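Local coordinates for protein aminopeptidase N (PDB 5DLL) that releases N-terminal amino acids, preferably alanine, from peptides as a zinc-dependent M1-family aminopeptidase, probably in the breakdown of intracellular peptides, at residues N745-A759 with K779-Q793. Numbering follows the deposited sequence.
Sequences NKWLLSQAQISHESA and KVYSLIGGFGANFLQ
The carboxamide of N790 bridges two carbonyls of the 745-759 segment. Its ND2 donates to A752 O at 2.8 Å, almost straight (174°). The same nitrogen reaches I754 O, also at 2.8 Å, in a more bent bond. Both acceptors lie in or near the amide plane, although ND2 stands above the carbonyl plane of I754. With CG anti to the backbone N (chi1 -180°), the amide is sent across to the chain leaving helix 745-752, while its OD1 takes a weak capping bond from Q793 N. Q753, bent at its second torsion, turns NE2 back to G786 O in a weak bond. Helices 745-752 and 779-788 run nearly parallel, 12° apart with axes 7.6 Å from each other, within the helical C-terminal domain, an array of ARM-type repeats, of this M1 peptidase. A752, S782 and G786 at the interface are consistent with so close an approach: A752 CB sits 3.6 Å from L783 O, and L749 CD1 lies over the bare CA of G786, 3.5 Å away. L748 and L783 meet through their methyl ends, and L783 also packs on L766 of helix 759-767. S782 OG, bonded to N778 O in its own helix, lies 3.3 Å from N745 CB. Beyond N790, Q793 lays CG against A759 CB at 3.8 Å.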
ATOM      1  N   ASN A 745      -0.050 -21.629   4.889  1.00 54.02           N
ATOM      2  CA  ASN A 745      -0.127 -20.861   3.645  1.00 56.25           C
ATOM      3  C   ASN A 745       1.254 -20.656   3.023  1.00 62.25           C
ATOM      4  O   ASN A 745       1.435 -20.833   1.818  1.00 65.08           O
ATOM      5  CB  ASN A 745      -0.804 -19.506   3.888  1.00 57.92           C
ATOM      6  CG  ASN A 745      -2.291 -19.635   4.171  1.00 58.10           C
ATOM      7  OD1 ASN A 745      -2.837 -20.740   4.220  1.00 51.52           O
ATOM      8  ND2 ASN A 745      -2.957 -18.497   4.358  1.00 58.92           N
ATOM      9  N   LYS A 746       2.226 -20.303   3.861  1.00 60.20           N
ATOM     10  CA  LYS A 746       3.606 -20.133   3.417  1.00 53.54           C
ATOM     11  C   LYS A 746       4.205 -21.465   2.957  1.00 49.59           C
ATOM     12  O   LYS A 746       5.028 -21.503   2.041  1.00 45.79           O
ATOM     13  CB  LYS A 746       4.453 -19.521   4.537  1.00 64.04           C
ATOM     14  CG  LYS A 746       3.967 -18.149   4.989  1.00 80.61           C
ATOM     15  CD  LYS A 746       4.965 -17.455   5.902  1.00 86.43           C
ATOM     16  CE  LYS A 746       4.522 -16.033   6.214  1.00 84.15           C
ATOM     17  NZ  LYS A 746       5.655 -15.181   6.664  1.00 90.82           N
ATOM     18  N   TRP A 747       3.787 -22.551   3.600  1.00 43.75           N
ATOM     19  CA  TRP A 747       4.178 -23.899   3.195  1.00 41.87           C
ATOM     20  C   TRP A 747       3.695 -24.211   1.774  1.00 43.10           C
ATOM     21  O   TRP A 747       4.433 -24.787   0.966  1.00 40.32           O
ATOM     22  CB  TRP A 747       3.625 -24.910   4.199  1.00 38.60           C
ATOM     23  CG  TRP A 747       3.975 -26.334   3.928  1.00 41.96           C
ATOM     24  CD1 TRP A 747       5.209 -26.916   4.028  1.00 43.89           C
ATOM     25  CD2 TRP A 747       3.070 -27.372   3.547  1.00 47.02           C
ATOM     26  NE1 TRP A 747       5.129 -28.253   3.716  1.00 43.99           N
ATOM     27  CE2 TRP A 747       3.826 -28.560   3.420  1.00 49.47           C
ATOM     28  CE3 TRP A 747       1.692 -27.414   3.292  1.00 45.21           C
ATOM     29  CZ2 TRP A 747       3.249 -29.776   3.047  1.00 48.57           C
ATOM     30  CZ3 TRP A 747       1.121 -28.620   2.926  1.00 43.41           C
ATOM     31  CH2 TRP A 747       1.900 -29.787   2.805  1.00 45.76           C
ATOM     32  N   LEU A 748       2.461 -23.815   1.473  1.00 44.88           N
ATOM     33  CA  LEU A 748       1.892 -23.982   0.135  1.00 45.50           C
ATOM     34  C   LEU A 748       2.619 -23.101  -0.876  1.00 48.99           C
ATOM     35  O   LEU A 748       3.049 -23.574  -1.931  1.00 51.67           O
ATOM     36  CB  LEU A 748       0.401 -23.628   0.133  1.00 45.79           C
ATOM     37  CG  LEU A 748      -0.529 -24.506   0.975  1.00 45.67           C
ATOM     38  CD1 LEU A 748      -1.869 -23.818   1.184  1.00 46.23           C
ATOM     39  CD2 LEU A 748      -0.718 -25.874   0.332  1.00 45.19           C
ATOM     40  N   LEU A 749       2.752 -21.819  -0.542  1.00 49.16           N
ATOM     41  CA  LEU A 749       3.412 -20.849  -1.414  1.00 44.63           C
ATOM     42  C   LEU A 749       4.823 -21.285  -1.759  1.00 44.65           C
ATOM     43  O   LEU A 749       5.231 -21.189  -2.907  1.00 46.15           O
ATOM     44  CB  LEU A 749       3.442 -19.467  -0.757  1.00 46.81           C
ATOM     45  CG  LEU A 749       4.142 -18.325  -1.508  1.00 48.15           C
ATOM     46  CD1 LEU A 749       3.648 -18.199  -2.939  1.00 45.81           C
ATOM     47  CD2 LEU A 749       3.938 -17.011  -0.766  1.00 49.43           C
ATOM     48  N   SER A 750       5.562 -21.769  -0.762  1.00 52.36           N
ATOM     49  CA  SER A 750       6.943 -22.215  -0.965  1.00 52.64           C
ATOM     50  C   SER A 750       7.015 -23.368  -1.954  1.00 50.73           C
ATOM     51  O   SER A 750       7.869 -23.377  -2.843  1.00 61.92           O
ATOM     52  CB  SER A 750       7.580 -22.641   0.360  1.00 53.84           C
ATOM     53  OG  SER A 750       7.768 -21.529   1.213  1.00 50.35           O
ATOM     54  N   GLN A 751       6.119 -24.338  -1.792  1.00 47.23           N
ATOM     55  CA  GLN A 751       6.033 -25.469  -2.717  1.00 48.08           C
ATOM     56  C   GLN A 751       5.637 -25.005  -4.120  1.00 51.80           C
ATOM     57  O   GLN A 751       6.239 -25.424  -5.111  1.00 47.75           O
ATOM     58  CB  GLN A 751       5.044 -26.512  -2.200  1.00 43.01           C
ATOM     59  CG  GLN A 751       5.586 -27.354  -1.060  1.00 46.64           C
ATOM     60  CD  GLN A 751       4.501 -28.143  -0.354  1.00 55.98           C
ATOM     61  OE1 GLN A 751       4.446 -29.370  -0.449  1.00 56.26           O
ATOM     62  NE2 GLN A 751       3.618 -27.436   0.346  1.00 56.34           N
ATOM     63  N   ALA A 752       4.641 -24.122  -4.189  1.00 48.14           N
ATOM     64  CA  ALA A 752       4.198 -23.532  -5.456  1.00 49.53           C
ATOM     65  C   ALA A 752       5.332 -22.852  -6.220  1.00 49.64           C
ATOM     66  O   ALA A 752       5.327 -22.826  -7.452  1.00 50.02           O
ATOM     67  CB  ALA A 752       3.073 -22.536  -5.207  1.00 51.66           C
ATOM     68  N   GLN A 753       6.297 -22.308  -5.481  1.00 47.01           N
ATOM     69  CA  GLN A 753       7.414 -21.562  -6.059  1.00 48.77           C
ATOM     70  C   GLN A 753       8.639 -22.425  -6.395  1.00 47.68           C
ATOM     71  O   GLN A 753       9.657 -21.889  -6.833  1.00 48.56           O
ATOM     72  CB  GLN A 753       7.830 -20.445  -5.096  1.00 55.26           C
ATOM     73  CG  GLN A 753       6.719 -19.455  -4.759  1.00 58.79           C
ATOM     74  CD  GLN A 753       6.734 -18.206  -5.619  1.00 64.81           C
ATOM     75  OE1 GLN A 753       7.771 -17.562  -5.787  1.00 76.62           O
ATOM     76  NE2 GLN A 753       5.572 -17.841  -6.150  1.00 67.66           N
ATOM     77  N   ILE A 754       8.553 -23.742  -6.199  1.00 48.07           N
ATOM     78  CA  ILE A 754       9.671 -24.646  -6.510  1.00 48.92           C
ATOM     79  C   ILE A 754      10.111 -24.485  -7.961  1.00 49.68           C
ATOM     80  O   ILE A 754       9.281 -24.526  -8.869  1.00 58.74           O
ATOM     81  CB  ILE A 754       9.298 -26.128  -6.277  1.00 52.10           C
ATOM     82  CG1 ILE A 754       9.189 -26.427  -4.778  1.00 60.38           C
ATOM     83  CG2 ILE A 754      10.331 -27.062  -6.902  1.00 52.95           C
ATOM     84  CD1 ILE A 754       8.423 -27.694  -4.459  1.00 66.06           C
ATOM     85  N   SER A 755      11.414 -24.306  -8.167  1.00 54.59           N
ATOM     86  CA  SER A 755      11.995 -24.236  -9.507  1.00 63.30           C
ATOM     87  C   SER A 755      12.434 -25.626  -9.934  1.00 68.55           C
ATOM     88  O   SER A 755      13.609 -25.978  -9.832  1.00 92.50           O
ATOM     89  CB  SER A 755      13.189 -23.280  -9.528  1.00 66.04           C
ATOM     90  OG  SER A 755      12.769 -21.943  -9.338  1.00 76.07           O
ATOM     91  N   HIS A 756      11.477 -26.422 -10.395  1.00 71.66           N
ATOM     92  CA  HIS A 756      11.747 -27.790 -10.827  1.00 78.19           C
ATOM     93  C   HIS A 756      10.585 -28.326 -11.657  1.00 78.45           C
ATOM     94  O   HIS A 756       9.437 -27.936 -11.449  1.00 78.58           O
ATOM     95  CB  HIS A 756      11.994 -28.700  -9.616  1.00 84.70           C
ATOM     96  CG  HIS A 756      12.504 -30.061  -9.980  1.00 96.99           C
ATOM     97  ND1 HIS A 756      11.808 -31.218  -9.697  1.00 92.44           N
ATOM     98  CD2 HIS A 756      13.634 -30.449 -10.616  1.00 92.98           C
ATOM     99  CE1 HIS A 756      12.491 -32.259 -10.138  1.00 95.33           C
ATOM    100  NE2 HIS A 756      13.603 -31.820 -10.700  1.00 93.89           N
ATOM    101  N   GLU A 757      10.900 -29.230 -12.584  1.00 84.85           N
ATOM    102  CA  GLU A 757       9.911 -29.836 -13.484  1.00 73.95           C
ATOM    103  C   GLU A 757       8.616 -30.210 -12.760  1.00 64.42           C
ATOM    104  O   GLU A 757       7.521 -29.900 -13.229  1.00 60.81           O
ATOM    105  CB  GLU A 757      10.489 -31.096 -14.146  1.00 80.73           C
ATOM    106  CG  GLU A 757      11.679 -30.857 -15.065  1.00 91.39           C
ATOM    107  CD  GLU A 757      12.243 -32.147 -15.633  1.00101.68           C
ATOM    108  OE1 GLU A 757      11.555 -32.785 -16.457  1.00109.01           O
ATOM    109  OE2 GLU A 757      13.378 -32.521 -15.263  1.00108.15           O
ATOM    110  N   SER A 758       8.757 -30.852 -11.603  1.00 60.35           N
ATOM    111  CA  SER A 758       7.624 -31.433 -10.881  1.00 60.90           C
ATOM    112  C   SER A 758       6.809 -30.441 -10.048  1.00 55.27           C
ATOM    113  O   SER A 758       6.001 -30.861  -9.221  1.00 60.34           O
ATOM    114  CB  SER A 758       8.122 -32.559  -9.967  1.00 63.74           C
ATOM    115  OG  SER A 758       8.920 -32.041  -8.916  1.00 59.90           O
ATOM    116  N   ALA A 759       7.009 -29.140 -10.261  1.00 53.82           N
ATOM    117  CA  ALA A 759       6.287 -28.104  -9.513  1.00 44.58           C
ATOM    118  C   ALA A 759       4.776 -28.216  -9.700  1.00 47.36           C
ATOM    119  O   ALA A 759       4.015 -28.157  -8.732  1.00 44.86           O
ATOM    120  CB  ALA A 759       6.768 -26.722  -9.936  1.00 43.38           C
ATOM    121  N   LYS A 779      -5.846 -19.298   0.855  1.00 48.45           N
ATOM    122  CA  LYS A 779      -5.170 -20.509   0.406  1.00 50.31           C
ATOM    123  C   LYS A 779      -5.094 -20.556  -1.120  1.00 48.25           C
ATOM    124  O   LYS A 779      -4.188 -21.172  -1.691  1.00 49.54           O
ATOM    125  CB  LYS A 779      -5.886 -21.746   0.944  1.00 54.70           C
ATOM    126  CG  LYS A 779      -6.080 -21.717   2.451  1.00 58.00           C
ATOM    127  CD  LYS A 779      -6.199 -23.109   3.047  1.00 60.99           C
ATOM    128  CE  LYS A 779      -6.336 -23.051   4.561  1.00 60.67           C
ATOM    129  NZ  LYS A 779      -5.660 -24.201   5.216  1.00 60.09           N
ATOM    130  N   VAL A 780      -6.048 -19.900  -1.772  1.00 44.95           N
ATOM    131  CA  VAL A 780      -6.052 -19.783  -3.225  1.00 45.26           C
ATOM    132  C   VAL A 780      -4.930 -18.854  -3.704  1.00 42.69           C
ATOM    133  O   VAL A 780      -4.305 -19.124  -4.725  1.00 41.14           O
ATOM    134  CB  VAL A 780      -7.425 -19.289  -3.747  1.00 47.59           C
ATOM    135  CG1 VAL A 780      -7.381 -19.031  -5.248  1.00 50.10           C
ATOM    136  CG2 VAL A 780      -8.519 -20.298  -3.410  1.00 46.67           C
ATOM    137  N   TYR A 781      -4.673 -17.772  -2.969  1.00 44.08           N
ATOM    138  CA  TYR A 781      -3.585 -16.842  -3.322  1.00 48.30           C
ATOM    139  C   TYR A 781      -2.221 -17.466  -3.047  1.00 47.30           C
ATOM    140  O   TYR A 781      -1.245 -17.188  -3.748  1.00 48.68           O
ATOM    141  CB  TYR A 781      -3.704 -15.514  -2.562  1.00 48.72           C
ATOM    142  CG  TYR A 781      -5.059 -14.842  -2.669  1.00 57.76           C
ATOM    143  CD1 TYR A 781      -5.796 -14.881  -3.854  1.00 60.71           C
ATOM    144  CD2 TYR A 781      -5.600 -14.151  -1.587  1.00 64.23           C
ATOM    145  CE1 TYR A 781      -7.032 -14.266  -3.951  1.00 61.26           C
ATOM    146  CE2 TYR A 781      -6.838 -13.531  -1.676  1.00 66.42           C
ATOM    147  CZ  TYR A 781      -7.548 -13.592  -2.860  1.00 63.78           C
ATOM    148  OH  TYR A 781      -8.775 -12.979  -2.959  1.00 75.86           O
ATOM    149  N   SER A 782      -2.164 -18.304  -2.018  1.00 48.25           N
ATOM    150  CA  SER A 782      -0.946 -19.025  -1.677  1.00 46.25           C
ATOM    151  C   SER A 782      -0.585 -20.040  -2.750  1.00 43.96           C
ATOM    152  O   SER A 782       0.477 -19.943  -3.360  1.00 43.89           O
ATOM    153  CB  SER A 782      -1.103 -19.736  -0.332  1.00 45.66           C
ATOM    154  OG  SER A 782      -1.310 -18.797   0.705  1.00 48.81           O
ATOM    155  N   LEU A 783      -1.475 -21.004  -2.981  1.00 43.13           N
ATOM    156  CA  LEU A 783      -1.173 -22.121  -3.870  1.00 43.27           C
ATOM    157  C   LEU A 783      -1.288 -21.746  -5.345  1.00 45.51           C
ATOM    158  O   LEU A 783      -0.345 -21.949  -6.112  1.00 44.04           O
ATOM    159  CB  LEU A 783      -2.081 -23.315  -3.571  1.00 44.34           C
ATOM    160  CG  LEU A 783      -1.724 -24.597  -4.337  1.00 45.33           C
ATOM    161  CD1 LEU A 783      -0.362 -25.122  -3.905  1.00 46.42           C
ATOM    162  CD2 LEU A 783      -2.796 -25.658  -4.148  1.00 47.26           C
ATOM    163  N   ILE A 784      -2.444 -21.209  -5.740  1.00 44.75           N
ATOM    164  CA  ILE A 784      -2.713 -20.936  -7.152  1.00 44.15           C
ATOM    165  C   ILE A 784      -2.027 -19.644  -7.604  1.00 44.46           C
ATOM    166  O   ILE A 784      -1.343 -19.628  -8.628  1.00 44.54           O
ATOM    167  CB  ILE A 784      -4.228 -20.866  -7.452  1.00 47.99           C
ATOM    168  CG1 ILE A 784      -4.953 -22.130  -6.948  1.00 48.44           C
ATOM    169  CG2 ILE A 784      -4.470 -20.656  -8.946  1.00 53.26           C
ATOM    170  CD1 ILE A 784      -4.392 -23.444  -7.455  1.00 44.68           C
ATOM    171  N   GLY A 785      -2.207 -18.570  -6.837  1.00 43.92           N
ATOM    172  CA  GLY A 785      -1.527 -17.299  -7.106  1.00 44.64           C
ATOM    173  C   GLY A 785      -0.019 -17.414  -6.970  1.00 42.81           C
ATOM    174  O   GLY A 785       0.728 -16.737  -7.676  1.00 42.61           O
ATOM    175  N   GLY A 786       0.423 -18.272  -6.053  1.00 43.38           N
ATOM    176  CA  GLY A 786       1.836 -18.594  -5.899  1.00 45.23           C
ATOM    177  C   GLY A 786       2.413 -19.354  -7.079  1.00 47.49           C
ATOM    178  O   GLY A 786       3.575 -19.165  -7.424  1.00 50.95           O
ATOM    179  N   PHE A 787       1.612 -20.220  -7.697  1.00 47.66           N
ATOM    180  CA  PHE A 787       2.052 -20.941  -8.890  1.00 47.25           C
ATOM    181  C   PHE A 787       2.062 -20.032 -10.114  1.00 47.96           C
ATOM    182  O   PHE A 787       2.927 -20.163 -10.979  1.00 51.91           O
ATOM    183  CB  PHE A 787       1.182 -22.167  -9.164  1.00 49.58           C
ATOM    184  CG  PHE A 787       1.627 -22.950 -10.368  1.00 52.39           C
ATOM    185  CD1 PHE A 787       2.781 -23.721 -10.317  1.00 56.13           C
ATOM    186  CD2 PHE A 787       0.917 -22.888 -11.559  1.00 52.39           C
ATOM    187  CE1 PHE A 787       3.212 -24.430 -11.427  1.00 54.83           C
ATOM    188  CE2 PHE A 787       1.341 -23.596 -12.670  1.00 53.02           C
ATOM    189  CZ  PHE A 787       2.490 -24.367 -12.605  1.00 58.93           C
ATOM    190  N   GLY A 788       1.104 -19.113 -10.185  1.00 49.78           N
ATOM    191  CA  GLY A 788       1.069 -18.115 -11.254  1.00 49.77           C
ATOM    192  C   GLY A 788       2.245 -17.151 -11.224  1.00 50.13           C
ATOM    193  O   GLY A 788       2.593 -16.571 -12.253  1.00 53.57           O
ATOM    194  N   ALA A 789       2.846 -16.976 -10.046  1.00 49.50           N
ATOM    195  CA  ALA A 789       4.042 -16.137  -9.875  1.00 49.42           C
ATOM    196  C   ALA A 789       5.360 -16.914 -10.014  1.00 47.24           C
ATOM    197  O   ALA A 789       6.431 -16.310 -10.008  1.00 47.20           O
ATOM    198  CB  ALA A 789       3.996 -15.431  -8.528  1.00 47.29           C
ATOM    199  N   ASN A 790       5.275 -18.242 -10.116  1.00 44.57           N
ATOM    200  CA  ASN A 790       6.425 -19.099 -10.413  1.00 44.84           C
ATOM    201  C   ASN A 790       6.699 -19.048 -11.913  1.00 44.43           C
ATOM    202  O   ASN A 790       6.110 -19.805 -12.684  1.00 50.44           O
ATOM    203  CB  ASN A 790       6.136 -20.542  -9.956  1.00 46.62           C
ATOM    204  CG  ASN A 790       7.287 -21.503 -10.225  1.00 45.75           C
ATOM    205  OD1 ASN A 790       8.119 -21.281 -11.102  1.00 44.25           O
ATOM    206  ND2 ASN A 790       7.323 -22.596  -9.473  1.00 45.72           N
ATOM    207  N   PHE A 791       7.608 -18.161 -12.310  1.00 44.16           N
ATOM    208  CA  PHE A 791       7.789 -17.779 -13.717  1.00 46.05           C
ATOM    209  C   PHE A 791       8.067 -18.944 -14.673  1.00 49.57           C
ATOM    210  O   PHE A 791       7.279 -19.194 -15.579  1.00 51.17           O
ATOM    211  CB  PHE A 791       8.896 -16.729 -13.838  1.00 44.38           C
ATOM    212  CG  PHE A 791       8.905 -16.005 -15.152  1.00 44.41           C
ATOM    213  CD1 PHE A 791       7.978 -14.998 -15.409  1.00 46.61           C
ATOM    214  CD2 PHE A 791       9.848 -16.310 -16.125  1.00 45.27           C
ATOM    215  CE1 PHE A 791       7.985 -14.318 -16.619  1.00 46.56           C
ATOM    216  CE2 PHE A 791       9.865 -15.630 -17.333  1.00 48.33           C
ATOM    217  CZ  PHE A 791       8.930 -14.634 -17.582  1.00 49.16           C
ATOM    218  N   LEU A 792       9.176 -19.652 -14.468  1.00 56.40           N
ATOM    219  CA  LEU A 792       9.582 -20.741 -15.366  1.00 64.13           C
ATOM    220  C   LEU A 792       8.510 -21.827 -15.543  1.00 62.71           C
ATOM    221  O   LEU A 792       8.240 -22.267 -16.667  1.00 58.74           O
ATOM    222  CB  LEU A 792      10.885 -21.378 -14.861  1.00 84.12           C
ATOM    223  CG  LEU A 792      11.382 -22.658 -15.549  1.00110.51           C
ATOM    224  CD1 LEU A 792      11.466 -22.502 -17.064  1.00118.95           C
ATOM    225  CD2 LEU A 792      12.729 -23.068 -14.967  1.00108.02           C
ATOM    226  N   GLN A 793       7.897 -22.238 -14.434  1.00 56.57           N
ATOM    227  CA  GLN A 793       7.004 -23.401 -14.409  1.00 53.60           C
ATOM    228  C   GLN A 793       5.569 -23.110 -14.866  1.00 53.52           C
ATOM    229  O   GLN A 793       4.937 -23.948 -15.519  1.00 49.79           O
ATOM    230  CB  GLN A 793       6.995 -24.018 -13.005  1.00 53.65           C
ATOM    231  CG  GLN A 793       8.357 -24.531 -12.552  1.00 51.63           C
ATOM    232  CD  GLN A 793       8.917 -25.595 -13.480  1.00 50.79           C
ATOM    233  OE1 GLN A 793       8.184 -26.455 -13.969  1.00 50.93           O
ATOM    234  NE2 GLN A 793      10.218 -25.544 -13.725  1.00 53.71           N
TER